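Local coordinates for protein thioesterase superfamily (Jannaschia sp., PDB 2OAF) that probably hydrolyses acyl-coenzyme A thioesters, as many hot-dog-fold members of the thioesterase superfamily do, its exact substrate being unknown, at residues Ser15-Asp20 against Trp51-Gly56; Trp25-Pro30 against Leu39-Leu44; Gly58-Leu63 against Val69-Val74; Thr94-Leu99 against Ile104-Asp109. All coordinates share one frame; numbering follows the deposited sequence.

Interaction 1. Residues Ser15-Asp20 against Trp51-Gly56; sequences SAFVHD and WSEYHG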
# COMPACT_ATOMS: atom_id res chain seq x y z
N SER B 15 18.37 -1.96 -25.29
CA SER B 15 18.29 -0.54 -24.96
C SER B 15 17.39 -0.21 -23.77
O SER B 15 17.29 0.95 -23.41
CB SER B 15 17.77 0.25 -26.18
OG SER B 15 16.36 0.04 -26.40
N ALA B 16 16.70 -1.19 -23.20
CA ALA B 16 15.69 -0.88 -22.19
C ALA B 16 16.36 -0.22 -20.99
O ALA B 16 17.45 -0.63 -20.54
CB ALA B 16 14.90 -2.15 -21.76
N PHE B 17 15.70 0.83 -20.50
CA PHE B 17 16.02 1.44 -19.23
C PHE B 17 15.76 0.42 -18.13
O PHE B 17 14.74 -0.28 -18.15
CB PHE B 17 15.12 2.67 -19.05
CG PHE B 17 15.27 3.34 -17.74
CD1 PHE B 17 16.44 4.03 -17.43
CD2 PHE B 17 14.27 3.29 -16.80
CE1 PHE B 17 16.61 4.63 -16.21
CE2 PHE B 17 14.42 3.90 -15.59
CZ PHE B 17 15.60 4.56 -15.28
N VAL B 18 16.64 0.36 -17.15
CA VAL B 18 16.46 -0.54 -16.03
C VAL B 18 16.29 0.30 -14.76
O VAL B 18 17.15 1.12 -14.46
CB VAL B 18 17.64 -1.55 -15.91
CG1 VAL B 18 17.48 -2.44 -14.67
CG2 VAL B 18 17.75 -2.40 -17.17
N HIS B 19 15.15 0.14 -14.08
CA HIS B 19 14.90 0.73 -12.76
C HIS B 19 15.02 -0.35 -11.69
O HIS B 19 14.36 -1.36 -11.77
CB HIS B 19 13.51 1.36 -12.72
CG HIS B 19 13.15 1.91 -11.38
ND1 HIS B 19 13.86 2.94 -10.79
CD2 HIS B 19 12.17 1.58 -10.51
CE1 HIS B 19 13.35 3.19 -9.60
NE2 HIS B 19 12.32 2.39 -9.40
N ASP B 20 15.86 -0.12 -10.68
CA ASP B 20 16.01 -1.07 -9.57
C ASP B 20 14.93 -0.84 -8.55
O ASP B 20 14.70 0.30 -8.17
CB ASP B 20 17.34 -0.89 -8.85
CG ASP B 20 18.54 -1.32 -9.68
OD1 ASP B 20 18.37 -1.91 -10.76
OD2 ASP B 20 19.67 -1.03 -9.25
N TRP B 51 10.17 8.16 -17.04
CA TRP B 51 9.88 9.57 -17.27
C TRP B 51 10.92 10.48 -16.63
O TRP B 51 11.30 11.46 -17.22
CB TRP B 51 8.48 9.94 -16.74
CG TRP B 51 7.39 9.42 -17.57
CD1 TRP B 51 6.58 8.39 -17.28
CD2 TRP B 51 6.99 9.92 -18.84
NE1 TRP B 51 5.66 8.21 -18.28
CE2 TRP B 51 5.90 9.13 -19.26
CE3 TRP B 51 7.44 10.95 -19.66
CZ2 TRP B 51 5.23 9.34 -20.48
CZ3 TRP B 51 6.77 11.16 -20.89
CH2 TRP B 51 5.68 10.35 -21.28
N SER B 52 11.36 10.16 -15.42
CA SER B 52 12.43 10.95 -14.79
C SER B 52 13.70 10.94 -15.64
O SER B 52 14.35 11.94 -15.78
CB SER B 52 12.76 10.41 -13.41
OG SER B 52 11.73 10.73 -12.52
N GLU B 53 14.03 9.78 -16.18
CA GLU B 53 15.25 9.62 -16.93
C GLU B 53 15.22 10.41 -18.25
O GLU B 53 16.19 11.06 -18.61
CB GLU B 53 15.47 8.12 -17.21
CG GLU B 53 16.73 7.80 -17.97
CD GLU B 53 18.00 8.12 -17.21
OE1 GLU B 53 17.96 8.16 -15.95
OE2 GLU B 53 19.04 8.32 -17.89
N TYR B 54 14.11 10.32 -18.98
CA TYR B 54 14.05 10.87 -20.35
C TYR B 54 13.30 12.18 -20.49
O TYR B 54 13.52 12.90 -21.46
CB TYR B 54 13.52 9.81 -21.31
CG TYR B 54 14.45 8.60 -21.35
CD1 TYR B 54 15.72 8.73 -21.89
CD2 TYR B 54 14.10 7.38 -20.78
CE1 TYR B 54 16.59 7.66 -21.92
CE2 TYR B 54 14.98 6.30 -20.79
CZ TYR B 54 16.22 6.45 -21.37
OH TYR B 54 17.13 5.41 -21.42
N HIS B 55 12.43 12.51 -19.54
CA HIS B 55 11.72 13.79 -19.56
C HIS B 55 12.27 14.76 -18.52
O HIS B 55 12.53 15.90 -18.83
CB HIS B 55 10.23 13.61 -19.39
CG HIS B 55 9.49 14.90 -19.24
ND1 HIS B 55 9.07 15.38 -18.01
CD2 HIS B 55 9.12 15.84 -20.15
CE1 HIS B 55 8.46 16.54 -18.18
NE2 HIS B 55 8.47 16.84 -19.46
N GLY B 56 12.45 14.31 -17.28
CA GLY B 56 13.11 15.12 -16.27
C GLY B 56 12.81 14.65 -14.87
O GLY B 56 11.82 13.98 -14.65

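Interaction 2. Residues Trp25-Pro30 against Leu39-Leu44; sequences WGDCDP and LPRFAL. With PO4 (phosphate ion), chain C.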
# COMPACT_ATOMS: atom_id res chain seq x y z
N TRP B 25 10.74 -7.52 3.17
CA TRP B 25 9.84 -8.25 4.03
C TRP B 25 8.40 -7.76 3.94
O TRP B 25 7.46 -8.54 3.84
CB TRP B 25 10.38 -8.11 5.46
CG TRP B 25 9.47 -8.49 6.54
CD1 TRP B 25 8.62 -7.67 7.24
CD2 TRP B 25 9.31 -9.79 7.10
NE1 TRP B 25 7.94 -8.39 8.19
CE2 TRP B 25 8.35 -9.69 8.13
CE3 TRP B 25 9.90 -11.03 6.86
CZ2 TRP B 25 7.97 -10.78 8.89
CZ3 TRP B 25 9.52 -12.10 7.62
CH2 TRP B 25 8.55 -11.98 8.62
N GLY B 26 8.23 -6.45 4.01
CA GLY B 26 6.90 -5.85 4.07
C GLY B 26 6.09 -5.96 2.79
O GLY B 26 4.85 -5.81 2.79
N ASP B 27 6.78 -6.23 1.69
CA ASP B 27 6.14 -6.47 0.42
C ASP B 27 5.64 -7.92 0.31
O ASP B 27 4.90 -8.25 -0.61
CB ASP B 27 7.15 -6.25 -0.70
CG ASP B 27 7.66 -4.82 -0.77
OD1 ASP B 27 6.84 -3.91 -0.74
OD2 ASP B 27 8.90 -4.60 -0.85
N CYS B 28 6.06 -8.79 1.22
CA CYS B 28 5.78 -10.23 1.11
C CYS B 28 4.58 -10.70 1.88
O CYS B 28 4.28 -10.17 2.95
CB CYS B 28 6.98 -11.05 1.60
SG CYS B 28 8.47 -10.77 0.57
N ASP B 29 3.93 -11.74 1.36
CA ASP B 29 2.79 -12.36 2.01
C ASP B 29 3.20 -13.58 2.82
O ASP B 29 4.40 -13.90 2.92
CB ASP B 29 1.70 -12.68 0.97
CG ASP B 29 2.14 -13.65 -0.10
OD1 ASP B 29 3.06 -14.48 0.13
OD2 ASP B 29 1.54 -13.56 -1.18
N PRO B 30 2.25 -14.22 3.51
CA PRO B 30 2.68 -15.40 4.22
C PRO B 30 3.26 -16.59 3.42
O PRO B 30 3.78 -17.50 4.04
CB PRO B 30 1.44 -15.80 4.98
CG PRO B 30 0.67 -14.57 5.14
CD PRO B 30 0.86 -13.88 3.83
N LEU B 39 2.82 -5.98 -6.98
CA LEU B 39 3.67 -6.02 -8.18
C LEU B 39 3.38 -4.90 -9.17
O LEU B 39 4.31 -4.31 -9.74
CB LEU B 39 3.68 -7.42 -8.83
CG LEU B 39 4.24 -8.58 -7.98
CD1 LEU B 39 4.19 -9.93 -8.70
CD2 LEU B 39 5.65 -8.25 -7.47
N PRO B 40 2.09 -4.57 -9.37
CA PRO B 40 1.77 -3.43 -10.26
C PRO B 40 2.42 -2.13 -9.78
O PRO B 40 2.85 -1.31 -10.58
CB PRO B 40 0.25 -3.34 -10.15
CG PRO B 40 -0.20 -4.79 -9.82
CD PRO B 40 0.87 -5.23 -8.85
N ARG B 41 2.45 -1.92 -8.48
CA ARG B 41 3.10 -0.75 -7.92
C ARG B 41 4.56 -0.65 -8.33
O ARG B 41 5.06 0.44 -8.65
CB ARG B 41 3.06 -0.78 -6.39
CG ARG B 41 3.88 0.36 -5.77
CD ARG B 41 3.45 0.81 -4.37
NE ARG B 41 3.52 -0.27 -3.39
CZ ARG B 41 4.63 -0.70 -2.84
NH1 ARG B 41 5.80 -0.17 -3.16
NH2 ARG B 41 4.58 -1.70 -1.96
N PHE B 42 5.27 -1.78 -8.27
CA PHE B 42 6.68 -1.81 -8.68
C PHE B 42 6.81 -1.47 -10.16
O PHE B 42 7.70 -0.72 -10.55
CB PHE B 42 7.33 -3.18 -8.48
CG PHE B 42 7.32 -3.69 -7.06
CD1 PHE B 42 7.37 -2.83 -5.97
CD2 PHE B 42 7.34 -5.05 -6.83
CE1 PHE B 42 7.40 -3.32 -4.68
CE2 PHE B 42 7.38 -5.55 -5.54
CZ PHE B 42 7.40 -4.68 -4.46
N ALA B 43 5.95 -2.04 -10.99
CA ALA B 43 6.02 -1.76 -12.43
C ALA B 43 5.75 -0.29 -12.76
O ALA B 43 6.41 0.32 -13.61
CB ALA B 43 5.07 -2.69 -13.21
N LEU B 44 4.79 0.29 -12.05
CA LEU B 44 4.45 1.70 -12.22
C LEU B 44 5.59 2.62 -11.78
O LEU B 44 5.88 3.63 -12.42
CB LEU B 44 3.14 2.02 -11.53
CG LEU B 44 1.84 1.91 -12.36
CD1 LEU B 44 1.82 0.66 -13.19
CD2 LEU B 44 0.59 1.99 -11.45
P PO4 C . -0.34 -1.25 -2.91
O1 PO4 C . -1.76 -0.76 -3.03
O2 PO4 C . -0.32 -2.65 -2.36
O3 PO4 C . 0.26 -1.29 -4.29
O4 PO4 C . 0.45 -0.28 -2.06

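Interaction 3. Residues Gly58-Leu63 against Val69-Val74; sequences GGWYHL and VGTPFV. With PO4 (phosphate ion), chain D.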
# COMPACT_ATOMS: atom_id res chain seq x y z
N GLY B 58 11.65 13.92 -11.15
CA GLY B 58 10.29 14.03 -10.56
C GLY B 58 9.20 13.27 -11.31
O GLY B 58 8.02 13.37 -10.97
N GLY B 59 9.58 12.53 -12.35
CA GLY B 59 8.65 11.60 -12.97
C GLY B 59 7.28 12.18 -13.32
O GLY B 59 7.18 13.28 -13.87
N TRP B 60 6.22 11.43 -13.01
CA TRP B 60 4.85 11.88 -13.24
C TRP B 60 4.49 13.16 -12.47
O TRP B 60 3.71 13.98 -12.95
CB TRP B 60 3.85 10.79 -12.86
CG TRP B 60 3.77 9.62 -13.78
CD1 TRP B 60 3.77 9.64 -15.15
CD2 TRP B 60 3.62 8.22 -13.40
NE1 TRP B 60 3.64 8.35 -15.64
CE2 TRP B 60 3.52 7.48 -14.59
CE3 TRP B 60 3.50 7.56 -12.18
CZ2 TRP B 60 3.36 6.09 -14.59
CZ3 TRP B 60 3.34 6.19 -12.18
CH2 TRP B 60 3.27 5.47 -13.38
N TYR B 61 5.06 13.34 -11.28
CA TYR B 61 4.77 14.52 -10.45
C TYR B 61 5.19 15.78 -11.19
O TYR B 61 4.42 16.72 -11.31
CB TYR B 61 5.49 14.39 -9.09
CG TYR B 61 5.16 15.40 -7.99
CD1 TYR B 61 4.12 15.16 -7.11
CD2 TYR B 61 5.93 16.56 -7.80
CE1 TYR B 61 3.85 16.03 -6.07
CE2 TYR B 61 5.65 17.45 -6.75
CZ TYR B 61 4.61 17.18 -5.91
OH TYR B 61 4.32 18.01 -4.86
N HIS B 62 6.43 15.77 -11.68
CA HIS B 62 6.96 16.84 -12.53
C HIS B 62 6.14 16.98 -13.82
O HIS B 62 5.69 18.08 -14.15
CB HIS B 62 8.43 16.54 -12.82
CG HIS B 62 9.07 17.43 -13.84
ND1 HIS B 62 9.10 18.80 -13.72
CD2 HIS B 62 9.71 17.14 -15.00
CE1 HIS B 62 9.71 19.32 -14.77
NE2 HIS B 62 10.10 18.33 -15.56
N LEU B 63 5.91 15.87 -14.53
CA LEU B 63 5.12 15.88 -15.78
C LEU B 63 3.75 16.54 -15.62
O LEU B 63 3.36 17.42 -16.40
CB LEU B 63 4.94 14.44 -16.28
CG LEU B 63 4.55 14.20 -17.73
CD1 LEU B 63 5.51 14.90 -18.73
CD2 LEU B 63 4.47 12.70 -18.00
N VAL B 69 0.90 17.90 -18.09
CA VAL B 69 0.55 16.74 -18.89
C VAL B 69 0.32 15.57 -17.95
O VAL B 69 1.19 15.20 -17.18
CB VAL B 69 1.67 16.40 -19.91
CG1 VAL B 69 1.36 15.06 -20.61
CG2 VAL B 69 1.81 17.52 -20.96
N GLY B 70 -0.89 15.02 -18.00
CA GLY B 70 -1.20 13.82 -17.26
C GLY B 70 -1.16 12.63 -18.18
O GLY B 70 -1.32 12.77 -19.40
N THR B 71 -0.89 11.46 -17.62
CA THR B 71 -0.87 10.22 -18.41
C THR B 71 -1.63 9.14 -17.64
O THR B 71 -1.07 8.15 -17.24
CB THR B 71 0.56 9.75 -18.81
OG1 THR B 71 1.29 9.27 -17.68
CG2 THR B 71 1.33 10.85 -19.49
N PRO B 72 -2.94 9.34 -17.46
CA PRO B 72 -3.74 8.33 -16.74
C PRO B 72 -3.76 6.96 -17.45
O PRO B 72 -3.72 6.90 -18.67
CB PRO B 72 -5.14 8.97 -16.68
CG PRO B 72 -5.16 9.96 -17.80
CD PRO B 72 -3.77 10.47 -17.93
N PHE B 73 -3.83 5.89 -16.67
CA PHE B 73 -3.87 4.55 -17.24
C PHE B 73 -5.24 4.16 -17.74
O PHE B 73 -6.26 4.47 -17.12
CB PHE B 73 -3.40 3.52 -16.22
CG PHE B 73 -1.94 3.59 -15.98
CD1 PHE B 73 -1.42 4.51 -15.08
CD2 PHE B 73 -1.07 2.78 -16.70
CE1 PHE B 73 -0.06 4.62 -14.88
CE2 PHE B 73 0.30 2.89 -16.49
CZ PHE B 73 0.80 3.81 -15.57
N VAL B 74 -5.25 3.46 -18.87
CA VAL B 74 -6.50 2.93 -19.42
C VAL B 74 -6.48 1.39 -19.50
O VAL B 74 -7.53 0.77 -19.59
CB VAL B 74 -6.87 3.56 -20.77
CG1 VAL B 74 -7.25 5.03 -20.58
CG2 VAL B 74 -5.76 3.40 -21.79
P PO4 D . -4.37 7.18 -12.25
O1 PO4 D . -5.66 6.71 -11.65
O2 PO4 D . -3.24 6.39 -11.60
O3 PO4 D . -4.42 6.90 -13.75
O4 PO4 D . -4.17 8.68 -12.01
O HOH W 1 2.88 7.17 -18.50

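Interaction 4. Residues Thr94-Leu99 against Ile104-Asp109; sequences TWPTRL and ITFRVD. With PO4 (phosphate ion), chain H.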
# COMPACT_ATOMS: atom_id res chain seq x y z
N THR B 94 12.41 -1.44 -18.72
CA THR B 94 11.24 -0.62 -19.02
C THR B 94 11.44 0.11 -20.33
O THR B 94 12.49 0.74 -20.55
CB THR B 94 11.02 0.40 -17.89
OG1 THR B 94 10.98 -0.31 -16.66
CG2 THR B 94 9.71 1.19 -18.07
N TRP B 95 10.44 0.06 -21.20
CA TRP B 95 10.53 0.79 -22.44
C TRP B 95 9.16 1.00 -23.07
O TRP B 95 8.25 0.23 -22.81
CB TRP B 95 11.44 0.04 -23.44
CG TRP B 95 10.85 -1.21 -23.98
CD1 TRP B 95 10.27 -1.38 -25.19
CD2 TRP B 95 10.77 -2.50 -23.32
NE1 TRP B 95 9.85 -2.67 -25.34
CE2 TRP B 95 10.13 -3.38 -24.21
CE3 TRP B 95 11.15 -2.97 -22.06
CZ2 TRP B 95 9.88 -4.72 -23.90
CZ3 TRP B 95 10.92 -4.31 -21.75
CH2 TRP B 95 10.27 -5.17 -22.66
N PRO B 96 9.04 2.03 -23.92
CA PRO B 96 7.81 2.23 -24.69
C PRO B 96 7.80 1.32 -25.89
O PRO B 96 8.73 1.34 -26.70
CB PRO B 96 7.91 3.68 -25.14
CG PRO B 96 9.39 3.93 -25.22
CD PRO B 96 10.04 3.09 -24.19
N THR B 97 6.73 0.55 -26.01
CA THR B 97 6.58 -0.39 -27.09
C THR B 97 5.80 0.22 -28.25
O THR B 97 5.93 -0.21 -29.40
CB THR B 97 5.97 -1.74 -26.57
OG1 THR B 97 6.17 -2.77 -27.54
CG2 THR B 97 4.48 -1.62 -26.20
N ARG B 98 5.03 1.27 -27.96
CA ARG B 98 4.14 1.86 -28.93
C ARG B 98 3.69 3.25 -28.51
O ARG B 98 3.43 3.48 -27.33
CB ARG B 98 2.94 0.91 -29.03
CG ARG B 98 1.72 1.55 -29.58
CD ARG B 98 0.60 0.57 -29.86
NE ARG B 98 -0.15 1.10 -31.00
CZ ARG B 98 -0.91 2.20 -30.94
NH1 ARG B 98 -1.09 2.87 -29.79
NH2 ARG B 98 -1.52 2.61 -32.04
N LEU B 99 3.57 4.16 -29.47
CA LEU B 99 2.96 5.47 -29.23
C LEU B 99 2.04 5.76 -30.40
O LEU B 99 2.50 5.86 -31.51
CB LEU B 99 4.05 6.53 -29.12
CG LEU B 99 3.60 7.99 -28.94
CD1 LEU B 99 2.81 8.24 -27.64
CD2 LEU B 99 4.84 8.89 -29.03
N ILE B 104 0.06 5.73 -25.22
CA ILE B 104 1.39 5.15 -25.18
C ILE B 104 1.31 3.83 -24.41
O ILE B 104 0.56 3.73 -23.46
CB ILE B 104 2.37 6.12 -24.48
CG1 ILE B 104 3.83 5.62 -24.60
CG2 ILE B 104 1.97 6.37 -22.98
CD1 ILE B 104 4.84 6.59 -24.04
N THR B 105 2.07 2.82 -24.83
CA THR B 105 2.15 1.58 -24.08
C THR B 105 3.59 1.33 -23.70
O THR B 105 4.50 1.35 -24.54
CB THR B 105 1.62 0.39 -24.87
OG1 THR B 105 0.27 0.63 -25.24
CG2 THR B 105 1.74 -0.92 -24.06
N PHE B 106 3.77 1.12 -22.40
CA PHE B 106 5.04 0.76 -21.81
C PHE B 106 5.03 -0.71 -21.50
O PHE B 106 4.04 -1.22 -20.95
CB PHE B 106 5.26 1.51 -20.50
CG PHE B 106 5.62 2.96 -20.69
CD1 PHE B 106 6.92 3.35 -20.88
CD2 PHE B 106 4.64 3.93 -20.67
CE1 PHE B 106 7.25 4.68 -21.05
CE2 PHE B 106 4.97 5.26 -20.83
CZ PHE B 106 6.29 5.63 -21.01
N ARG B 107 6.15 -1.36 -21.82
CA ARG B 107 6.48 -2.68 -21.32
C ARG B 107 7.39 -2.57 -20.12
O ARG B 107 8.27 -1.70 -20.07
CB ARG B 107 7.20 -3.46 -22.41
CG ARG B 107 6.31 -3.97 -23.49
CD ARG B 107 5.56 -5.26 -23.09
NE ARG B 107 6.45 -6.41 -23.19
CZ ARG B 107 7.13 -6.95 -22.17
NH1 ARG B 107 6.98 -6.50 -20.94
NH2 ARG B 107 7.95 -7.96 -22.41
N VAL B 108 7.17 -3.45 -19.14
CA VAL B 108 8.09 -3.63 -18.02
C VAL B 108 8.28 -5.13 -17.80
O VAL B 108 7.29 -5.86 -17.66
CB VAL B 108 7.57 -3.01 -16.71
CG1 VAL B 108 8.55 -3.29 -15.56
CG2 VAL B 108 7.28 -1.50 -16.87
N ASP B 109 9.54 -5.59 -17.78
CA ASP B 109 9.88 -6.95 -17.39
C ASP B 109 10.56 -6.80 -16.03
O ASP B 109 11.56 -6.05 -15.89
CB ASP B 109 10.87 -7.66 -18.32
CG ASP B 109 10.27 -8.06 -19.67
OD1 ASP B 109 9.05 -7.93 -19.87
OD2 ASP B 109 11.07 -8.53 -20.53
P PO4 H . -4.15 5.37 -30.32
O1 PO4 H . -3.86 4.49 -31.53
O2 PO4 H . -2.86 5.63 -29.59
O3 PO4 H . -4.76 6.66 -30.84
O4 PO4 H . -5.08 4.66 -29.35
O HOH W 2 -0.79 2.43 -27.20

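Interaction 1. Residues Ser15-Asp20 against Trp51-Gly56
Glu53 lays the aliphatic part of its side chain across one face of the Phe17 ring, while Tyr54 reaches the same phenylalanine nearer its backbone, at CB. The CB of Glu53 stands 4.2 Å from the centroid of the Phe17 ring and 27° off the ring normal, a CH-pi contact over the face. Next along the chain, Glu53 CG comes to 3.6 Å from Phe17 CE1, and the bend at chi2 carries the carboxylate on past the rim, where OE1 lies 3.8 Å from Phe17 CE1. Carboxylate and ring planes are only 23° apart, so the acid group runs roughly parallel to the ring plane, beyond its rim, while the residue stays exposed to solvent. Phe17 offers its face because its CG stands opposite the backbone N (chi1 176°), which sends the ring out from the strand toward the helix. Tyr54 approaches differently: it brings its ring edge, with CE2 4.0 Å from Phe17 CB, near the plane of the tyrosine ring. Glu53 CG also sits over the centre of the Tyr54 ring, 3.6 Å above its plane, in the corner between the Phe17 and Tyr54 rings. One turn back on the helix, Ala49 also touches Phe17; Tyr54 meets the rings of Trp50, on the same helix, and of His148. Trp51 O accepts from both His55 N and Gly56 N, and Gly56 has left helical geometry with a positive phi. This surface contact joins the short strand 17-21 to the last turn of helix 39-54, the long helix that the curved antiparallel sheet wraps in a hot-dog fold.

Interaction 2. Residues Trp25-Pro30 against Leu39-Leu44
Asp27 OD1 meets Arg41 NH2 at 3.4 Å, a long and weak hydrogen bond (angle at the hydrogen 151°) that nonetheless counts as a salt bridge between the loop and the helix. The oxygen lies at the edge of the guanidinium group, near its plane, but the carboxylate is turned 41° from that plane, so the two groups do not pair flat. On a different side of the guanidinium, also near its plane, Arg41 NE gives a weak bond to O4 of a phosphate ion, 3.3 Å away; the ion, probably from the crystallisation liquor, is shared with Arg41 and His38 of the fourth subunit. The bend at chi3 turns NE to the phosphate and NH2 to the aspartate. Phe42, the next residue of the helix, points its ring end at the acid: CZ is 3.7 Å from Asp27 CG, which lies in the ring plane. Carboxylate and ring planes stand 88° apart, an approach that would put the positive rim of the ring beside the anion. Asp27 has its stronger polar partner behind it, where OD2 accepts from the backbone N of Thr24. An alanine in place of Asp27 would probably leave Thr24 N without its carboxylate acceptor and Arg41 NH2 without this weak salt bridge. Two buried residues, Asp27 and Phe42, thus tie the loop after strand 17-21 to the first turns of helix 39-54, the central helix of the hot-dog fold, close to where the subunits of the tetramer meet.

Interaction 3. Residues Gly58-Leu63 against Val69-Val74
Trp60, on the short helix 59-65 of this hot-dog domain, swings its indole to the start of strand 69-80. Its CZ2 comes to 3.6 Å from Phe73 CZ; Trp60 CZ2 and CH2 lie near the edge of the Phe73 ring, the planes nearly perpendicular (88°) but the pair oblique overall. At the other end of the indole, NE1 gives a 3.2 Å hydrogen bond to a water in the ring plane, and that water also bonds Thr71 OG1. A leucine in place of Trp60 would probably lose this water-borne link to Thr71 and open a gap beside the Phe73 ring. Within the helix, Gly58 O and Gly59 O accept from His62 N and Leu63 N. Leu63 closes the segment: with CG anti to the backbone N (chi1 -161°), CD2 reaches Thr71 CG2 at 3.9 Å. Leu141 of helix 139-145 packs on both Leu63 and Val69. Across the turn between helix and strand, Val69 N gives Leu63 O a straight hydrogen bond of 3.0 Å (169° at the hydrogen), the donor tilted out of the carbonyl plane.

Interaction 4. Residues Thr94-Leu99 against Ile104-Asp109
A beta hairpin of the hot-dog sheet, strands 90-99 and 103-112, is held here by an antiparallel ladder with a classic beta bulge. Trp95 and Arg107 form a hydrogen-bonded pair, Arg107 N reaching Trp95 O at 2.8 Å. At the bulge Thr97 and Arg98 both face Thr105: Thr105 O takes Thr97 N at 2.8 Å and, weakly, Arg98 N, while Thr105 N returns a bond to Arg98 O. On the face carrying Trp95, the indole lies alongside Arg107, whose CB is 3.4 Å from the centroid of the six-membered ring, over its face. Bends at chi2 (-80°) and chi3 (-77°) curl the arginine back until its guanidinium centre sits against Trp95 CH2, the planes 56° apart. NH1 and NH2 of Arg107 both grip Asp109 OD1 end-on, at 2.7 Å and 2.8 Å, and Asp109 OD2 binds Arg12. Gln10 lies against this cluster, its OE1 accepting from Trp95 NE1 and its backbone O from Arg107 NH2. Near the turn, Arg98 NH2 holds phosphate O1 at 3.0 Å, and a water joins Arg98 NH1 to Thr105 OG1, which also hydrogen-bonds Thr123 OG1. The opposite face packs on helices: Pro96 and Phe106 meet Trp50 of helix 39-54, and Leu99 and Ile104 meet Ile145 of helix 139-145. Strand 17-21 flanks the hairpin beyond Thr94, and strand 115-128 lies beyond Ile104, Phe106 and Val108.

How the interactions relate
Helix 39-54 ties the four contacts together. Interaction 2 holds its start and interaction 1 its end, with centres 20 Å apart. Interaction 3 follows at once in the chain and touches interaction 1, Ser52 OG lying 2.8 Å from Gly59 N; it also meets interaction 2 where Leu44 CG packs 3.9 Å from Phe73 CZ. Interaction 4 supplies the sheet beneath: Phe17 O and Thr94 N, 2.7 Å apart, join its hairpin to the strand of interaction 1, and Trp51 packs on Phe106. Interactions 3 and 4 do not touch. The phosphates and a triethylene glycol near Tyr54 probably come from the crystallisation liquor and are not evidence of the active site on their own.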